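PDB 3T24: porin from Pseudomonas aeruginosa, which forms a beta-barrel channel of the OprD family in the bacterial outer membrane and probably lets small carboxylate-bearing substrates pass. Local coordinates for residues A15-R20 / Y396-W401; L46-S51 / D63-L68. One frame throughout, in Å; residues are numbered along the deposited sequence.

Contact 1 of 2, residues A15-R20 / Y396-W401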
loop_
_atom_site.group_PDB
_atom_site.type_symbol
_atom_site.label_atom_id
_atom_site.label_comp_id
_atom_site.label_asym_id
_atom_site.label_seq_id
_atom_site.Cartn_x
_atom_site.Cartn_y
_atom_site.Cartn_z
ATOM N N ALA A 15 -3.401 -2.727 -23.658
ATOM C CA ALA A 15 -4.321 -1.666 -23.293
ATOM C C ALA A 15 -5.520 -2.301 -22.645
ATOM O O ALA A 15 -5.825 -3.458 -22.904
ATOM C CB ALA A 15 -4.736 -0.858 -24.508
ATOM N N SER A 16 -6.200 -1.553 -21.785
ATOM C CA SER A 16 -7.351 -2.111 -21.111
ATOM C C SER A 16 -8.214 -1.011 -20.536
ATOM O O SER A 16 -7.790 0.128 -20.368
ATOM C CB SER A 16 -6.917 -3.087 -20.015
ATOM O OG SER A 16 -6.119 -2.415 -19.056
ATOM N N ILE A 17 -9.459 -1.353 -20.291
ATOM C CA ILE A 17 -10.359 -0.413 -19.692
ATOM C C ILE A 17 -10.923 -1.123 -18.488
ATOM O O ILE A 17 -11.399 -2.258 -18.565
ATOM C CB ILE A 17 -11.454 0.036 -20.687
ATOM C CG1 ILE A 17 -12.495 0.920 -19.992
ATOM C CG2 ILE A 17 -12.100 -1.171 -21.373
ATOM C CD1 ILE A 17 -11.881 2.097 -19.249
ATOM N N GLU A 18 -10.810 -0.480 -17.348
ATOM C CA GLU A 18 -11.387 -1.048 -16.153
ATOM C C GLU A 18 -12.617 -0.244 -15.731
ATOM O O GLU A 18 -12.560 0.988 -15.627
ATOM C CB GLU A 18 -10.352 -1.086 -15.020
ATOM C CG GLU A 18 -10.776 -1.969 -13.865
ATOM C CD GLU A 18 -9.874 -1.820 -12.647
ATOM O OE1 GLU A 18 -8.833 -1.134 -12.760
ATOM O OE2 GLU A 18 -10.212 -2.397 -11.583
ATOM N N LEU A 19 -13.725 -0.952 -15.528
ATOM C CA LEU A 19 -14.852 -0.416 -14.791
ATOM C C LEU A 19 -14.712 -0.733 -13.279
ATOM O O LEU A 19 -14.494 -1.882 -12.871
ATOM C CB LEU A 19 -16.153 -0.988 -15.326
ATOM C CG LEU A 19 -16.442 -0.741 -16.805
ATOM C CD1 LEU A 19 -17.796 -1.346 -17.151
ATOM C CD2 LEU A 19 -16.392 0.751 -17.136
ATOM N N ARG A 20 -14.865 0.285 -12.449
ATOM C CA ARG A 20 -14.615 0.108 -11.022
ATOM C C ARG A 20 -15.697 0.794 -10.196
ATOM O O ARG A 20 -15.931 1.999 -10.328
ATOM C CB ARG A 20 -13.221 0.646 -10.658
ATOM C CG ARG A 20 -12.604 0.007 -9.429
ATOM C CD ARG A 20 -11.064 0.092 -9.427
ATOM N NE ARG A 20 -10.506 -0.868 -8.483
ATOM C CZ ARG A 20 -10.277 -0.586 -7.212
ATOM N NH1 ARG A 20 -10.537 0.625 -6.764
ATOM N NH2 ARG A 20 -9.782 -1.500 -6.394
ATOM N N TYR A 396 -14.153 -4.840 -12.931
ATOM C CA TYR A 396 -14.114 -5.618 -14.164
ATOM C C TYR A 396 -13.139 -4.985 -15.129
ATOM O O TYR A 396 -13.303 -3.817 -15.494
ATOM C CB TYR A 396 -15.499 -5.695 -14.810
ATOM C CG TYR A 396 -15.535 -6.576 -16.038
ATOM C CD1 TYR A 396 -15.533 -7.957 -15.913
ATOM C CD2 TYR A 396 -15.569 -6.034 -17.317
ATOM C CE1 TYR A 396 -15.562 -8.784 -17.017
ATOM C CE2 TYR A 396 -15.602 -6.861 -18.443
ATOM C CZ TYR A 396 -15.602 -8.239 -18.281
ATOM O OH TYR A 396 -15.622 -9.085 -19.374
ATOM N N THR A 397 -12.128 -5.753 -15.536
ATOM C CA THR A 397 -11.113 -5.271 -16.471
ATOM C C THR A 397 -11.231 -5.901 -17.867
ATOM O O THR A 397 -11.221 -7.122 -18.014
ATOM C CB THR A 397 -9.690 -5.514 -15.926
ATOM O OG1 THR A 397 -9.506 -4.783 -14.698
ATOM C CG2 THR A 397 -8.653 -5.069 -16.955
ATOM N N LEU A 398 -11.345 -5.065 -18.893
ATOM C CA LEU A 398 -11.459 -5.563 -20.262
ATOM C C LEU A 398 -10.280 -5.127 -21.125
ATOM O O LEU A 398 -10.131 -3.949 -21.445
ATOM C CB LEU A 398 -12.766 -5.097 -20.904
ATOM C CG LEU A 398 -12.938 -5.490 -22.382
ATOM C CD1 LEU A 398 -13.020 -7.015 -22.574
ATOM C CD2 LEU A 398 -14.157 -4.804 -22.986
ATOM N N PRO A 399 -9.432 -6.087 -21.500
ATOM C CA PRO A 399 -8.321 -5.839 -22.418
ATOM C C PRO A 399 -8.879 -5.262 -23.695
ATOM O O PRO A 399 -9.979 -5.629 -24.097
ATOM C CB PRO A 399 -7.788 -7.239 -22.710
ATOM C CG PRO A 399 -8.228 -8.070 -21.535
ATOM C CD PRO A 399 -9.553 -7.508 -21.132
ATOM N N LEU A 400 -8.150 -4.356 -24.323
ATOM C CA LEU A 400 -8.600 -3.847 -25.599
ATOM C C LEU A 400 -8.016 -4.761 -26.668
ATOM O O LEU A 400 -8.398 -4.689 -27.833
ATOM C CB LEU A 400 -8.173 -2.388 -25.788
ATOM C CG LEU A 400 -8.857 -1.461 -24.778
ATOM C CD1 LEU A 400 -8.515 0.001 -25.032
ATOM C CD2 LEU A 400 -10.363 -1.687 -24.807
ATOM N N TRP A 401 -7.095 -5.631 -26.250
ATOM C CA TRP A 401 -6.471 -6.586 -27.164
ATOM C C TRP A 401 -5.441 -7.449 -26.445
ATOM O O TRP A 401 -5.756 -8.141 -25.477
ATOM C CB TRP A 401 -5.815 -5.867 -28.355
ATOM C CG TRP A 401 -4.570 -5.070 -27.992
ATOM C CD1 TRP A 401 -3.368 -5.569 -27.586
ATOM C CD2 TRP A 401 -4.416 -3.642 -28.034
ATOM N NE1 TRP A 401 -2.476 -4.543 -27.359
ATOM C CE2 TRP A 401 -3.096 -3.353 -27.628
ATOM C CE3 TRP A 401 -5.269 -2.584 -28.364
ATOM C CZ2 TRP A 401 -2.613 -2.048 -27.537
ATOM C CZ3 TRP A 401 -4.783 -1.290 -28.283
ATOM C CH2 TRP A 401 -3.468 -1.033 -27.879
#

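Contact 2 of 2, residues L46-S51 / D63-L68. With C8E ((hydroxyethyloxy)tri(ethyloxy)octane), chain N.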
loop_
_atom_site.group_PDB
_atom_site.type_symbol
_atom_site.label_atom_id
_atom_site.label_comp_id
_atom_site.label_asym_id
_atom_site.label_seq_id
_atom_site.Cartn_x
_atom_site.Cartn_y
_atom_site.Cartn_z
ATOM N N LEU A 46 -11.063 3.353 -15.766
ATOM C CA LEU A 46 -9.606 3.379 -15.827
ATOM C C LEU A 46 -9.046 2.863 -17.152
ATOM O O LEU A 46 -9.077 1.655 -17.449
ATOM C CB LEU A 46 -8.996 2.593 -14.670
ATOM C CG LEU A 46 -9.377 3.056 -13.260
ATOM C CD1 LEU A 46 -10.794 2.628 -12.921
ATOM C CD2 LEU A 46 -8.371 2.508 -12.223
ATOM N N LEU A 47 -8.519 3.795 -17.935
ATOM C CA LEU A 47 -7.947 3.472 -19.226
ATOM C C LEU A 47 -6.456 3.369 -19.095
ATOM O O LEU A 47 -5.792 4.336 -18.715
ATOM C CB LEU A 47 -8.307 4.528 -20.262
ATOM C CG LEU A 47 -9.689 4.294 -20.865
ATOM C CD1 LEU A 47 -10.256 5.572 -21.470
ATOM C CD2 LEU A 47 -9.606 3.171 -21.894
ATOM N N ARG A 48 -5.933 2.186 -19.400
ATOM C CA ARG A 48 -4.497 1.942 -19.312
ATOM C C ARG A 48 -3.887 1.530 -20.651
ATOM O O ARG A 48 -4.483 0.756 -21.427
ATOM C CB ARG A 48 -4.214 0.875 -18.269
ATOM C CG ARG A 48 -4.566 1.291 -16.846
ATOM C CD ARG A 48 -4.182 0.187 -15.898
ATOM N NE ARG A 48 -4.233 0.594 -14.495
ATOM C CZ ARG A 48 -5.275 0.376 -13.697
ATOM N NH1 ARG A 48 -6.370 -0.234 -14.163
ATOM N NH2 ARG A 48 -5.222 0.768 -12.430
ATOM N N TYR A 49 -2.702 2.068 -20.917
ATOM C CA TYR A 49 -1.920 1.667 -22.073
ATOM C C TYR A 49 -0.442 1.519 -21.735
ATOM O O TYR A 49 0.164 2.393 -21.103
ATOM C CB TYR A 49 -2.119 2.636 -23.253
ATOM C CG TYR A 49 -1.112 2.439 -24.372
ATOM C CD1 TYR A 49 -1.293 1.455 -25.337
ATOM C CD2 TYR A 49 0.026 3.227 -24.446
ATOM C CE1 TYR A 49 -0.373 1.264 -26.340
ATOM C CE2 TYR A 49 0.946 3.049 -25.440
ATOM C CZ TYR A 49 0.744 2.071 -26.388
ATOM O OH TYR A 49 1.678 1.913 -27.375
ATOM N N GLU A 50 0.138 0.398 -22.145
ATOM C CA GLU A 50 1.576 0.212 -21.980
ATOM C C GLU A 50 2.200 -0.274 -23.294
ATOM O O GLU A 50 1.888 -1.361 -23.788
ATOM C CB GLU A 50 1.873 -0.759 -20.841
ATOM C CG GLU A 50 1.333 -0.323 -19.470
ATOM C CD GLU A 50 -0.163 -0.532 -19.306
ATOM O OE1 GLU A 50 -0.693 -1.568 -19.768
ATOM O OE2 GLU A 50 -0.818 0.347 -18.710
ATOM N N SER A 51 3.060 0.539 -23.885
ATOM C CA SER A 51 3.723 0.095 -25.102
ATOM C C SER A 51 4.780 -0.916 -24.694
ATOM O O SER A 51 5.127 -1.024 -23.511
ATOM C CB SER A 51 4.402 1.260 -25.809
ATOM O OG SER A 51 5.727 1.426 -25.317
ATOM N N ASP A 63 3.950 4.836 -21.584
ATOM C CA ASP A 63 2.715 4.431 -20.935
ATOM C C ASP A 63 1.794 5.633 -20.825
ATOM O O ASP A 63 2.247 6.768 -20.693
ATOM C CB ASP A 63 2.973 3.852 -19.530
ATOM C CG ASP A 63 3.701 2.511 -19.569
ATOM O OD1 ASP A 63 3.786 1.889 -20.645
ATOM O OD2 ASP A 63 4.179 2.063 -18.514
ATOM N N ALA A 64 0.498 5.374 -20.878
ATOM C CA ALA A 64 -0.492 6.415 -20.689
ATOM C C ALA A 64 -1.559 5.912 -19.731
ATOM O O ALA A 64 -1.925 4.730 -19.747
ATOM C CB ALA A 64 -1.133 6.813 -22.030
ATOM N N ILE A 65 -2.075 6.823 -18.916
ATOM C CA ILE A 65 -3.100 6.472 -17.949
ATOM C C ILE A 65 -4.231 7.509 -17.992
ATOM O O ILE A 65 -3.990 8.718 -17.976
ATOM C CB ILE A 65 -2.476 6.341 -16.539
ATOM C CG1 ILE A 65 -3.298 5.409 -15.662
ATOM C CG2 ILE A 65 -2.279 7.696 -15.888
ATOM C CD1 ILE A 65 -3.071 3.973 -15.968
ATOM N N GLY A 66 -5.463 7.021 -18.102
ATOM C CA GLY A 66 -6.653 7.858 -18.060
ATOM C C GLY A 66 -7.587 7.409 -16.941
ATOM O O GLY A 66 -8.240 6.365 -17.029
ATOM N N LEU A 67 -7.648 8.198 -15.873
ATOM C CA LEU A 67 -8.440 7.816 -14.717
ATOM C C LEU A 67 -9.587 8.806 -14.495
ATOM O O LEU A 67 -9.370 10.008 -14.329
ATOM C CB LEU A 67 -7.549 7.750 -13.483
ATOM C CG LEU A 67 -6.294 6.873 -13.607
ATOM C CD1 LEU A 67 -5.357 7.116 -12.431
ATOM C CD2 LEU A 67 -6.664 5.400 -13.720
ATOM N N LEU A 68 -10.813 8.301 -14.519
ATOM C CA LEU A 68 -11.963 9.163 -14.304
ATOM C C LEU A 68 -12.819 8.620 -13.190
ATOM O O LEU A 68 -13.307 7.487 -13.278
ATOM C CB LEU A 68 -12.823 9.277 -15.560
ATOM C CG LEU A 68 -14.171 9.967 -15.335
ATOM C CD1 LEU A 68 -14.000 11.384 -14.792
ATOM C CD2 LEU A 68 -14.924 10.005 -16.623
HETATM C C7 C8E N . -5.607 5.823 -22.395
HETATM C C8 C8E N . -5.122 7.070 -21.661
HETATM O O9 C8E N . -5.013 8.150 -22.565
HETATM C C10 C8E N . -5.050 9.414 -21.934
HETATM C C11 C8E N . -3.828 10.139 -22.484
HETATM O O12 C8E N . -3.970 11.543 -22.429
HETATM C C13 C8E N . -2.898 12.116 -21.709
HETATM C C14 C8E N . -3.041 13.631 -21.627
HETATM O O15 C8E N . -1.800 14.146 -21.192
HETATM C C16 C8E N . -1.740 14.253 -19.784
HETATM C C17 C8E N . -1.381 15.680 -19.388
HETATM O O18 C8E N . -2.349 16.616 -19.818
HETATM C C19 C8E N . -2.552 17.639 -18.863
HETATM C C20 C8E N . -2.172 19.010 -19.418
HETATM O O21 C8E N . -1.447 18.883 -20.624
#

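Contact 1 of 2, residues A15-R20 / Y396-W401
A15 lays its CB over one face of the W401 indole, a CH-pi contact with CB 3.8 Å from the centroid of the W401 six-membered ring and shifted toward the ring's rim. With CG between its own backbone N and carbonyl carbon (chi1 70°), the W401 indole is brought back alongside A15, and its NE1 is bonded to the carbonyl of S13. L400 divides its two methyls: CD1 also reaches A15 CB, while L400 CD2 meets I17 CG2 at 3.9 Å. I17 CG2 packs on L398 CB as well, on the same apolar surface that carries L19 and Y396. This is the seam of the porin barrel, where strand 14-30 pairs antiparallel with the last strand, 386-399, and so closes the wall. Backbone bonds link I17 with L398 and L19 with Y396 in both directions, and L400 N adds a bond of 2.9 Å to A15 O beyond the end of the strand. On the other face, with S16 and P399, E18 slants across T397, E18 CG lying 3.2 Å from T397 OG1. The E18 carboxylate is held by several partners: OE1 by a salt bridge to R48, OE2 by the hydroxyl of S395 and, at a longer 3.5 Å, by NE of R20, which meets it edge-on in the guanidinium plane.

Contact 2 of 2, residues L46-S51 / D63-L68
L47 pairs with G66, and Y49 with A64, as hydrogen-bonded pairs of an almost exactly antiparallel ladder, the two strand axes running at 178° and 4.7 Å apart at their closest. The shortest bond, 2.7 Å from L47 N to G66 O, is nearly straight, and both L47-G66 bonds lie in the carbonyl plane. Alternating with them, the non-hydrogen-bonded pairs L46-L67, R48-I65 and E50-D63 send their side chains to the opposite face. There L67 reaches across with one branch, its CD2 lodging against L46 CG at 3.6 Å and also against L46 CD2. R48 and I65 run alongside each other, pointing the same way, with the R48 chain extended from CG to NE on its way to E18. D63 bends toward the partner strand: with CG anti to its carbonyl carbon (chi1 -68°), OD1 comes 3.3 Å from E50 CB. The carboxylates of D63 and E50 are turned 75° to each other, and E50 OE2 stays 5.2 Å from D63 OD1; a salt bridge from K105 to D63 OD1 probably eases the repulsion between these like charges. On the face of L47, Y49 and A64, a bound detergent, C8E, lies against the ladder, its C7 3.7 Å from L47 CB and its C8 3.6 Å from G66 N. The end of the detergent's alkyl tail here is consistent with a membrane-facing surface of the barrel. The ladder belongs to the hairpin of strands 33-50 and 58-73, flanked by strand 14-30 beyond L46-R48 and strand 96-108 beyond D63-L67, while helix 7-11 brings F9 against Y49 and S51.

How the contacts relate
Contacts 1 and 2 lie side by side in the barrel wall, their centres about 10 Å apart. Across the wall the strands run 386-399, 14-30, 33-50 and 58-73, so each contact is one seam and the pairing of 14-30 with 33-50 lies between them. That middle seam joins the two directly: E18 N is 2.8 Å from L46 O and S16 N is 2.9 Å from R48 O, both probable hydrogen bonds. Along the chain, contact 2 is a local hairpin nested within the long loop that contact 1 closes by bringing the two ends of the protein together. Ordinary neighbour pairing and barrel closure thus meet in one continuous patch of wall.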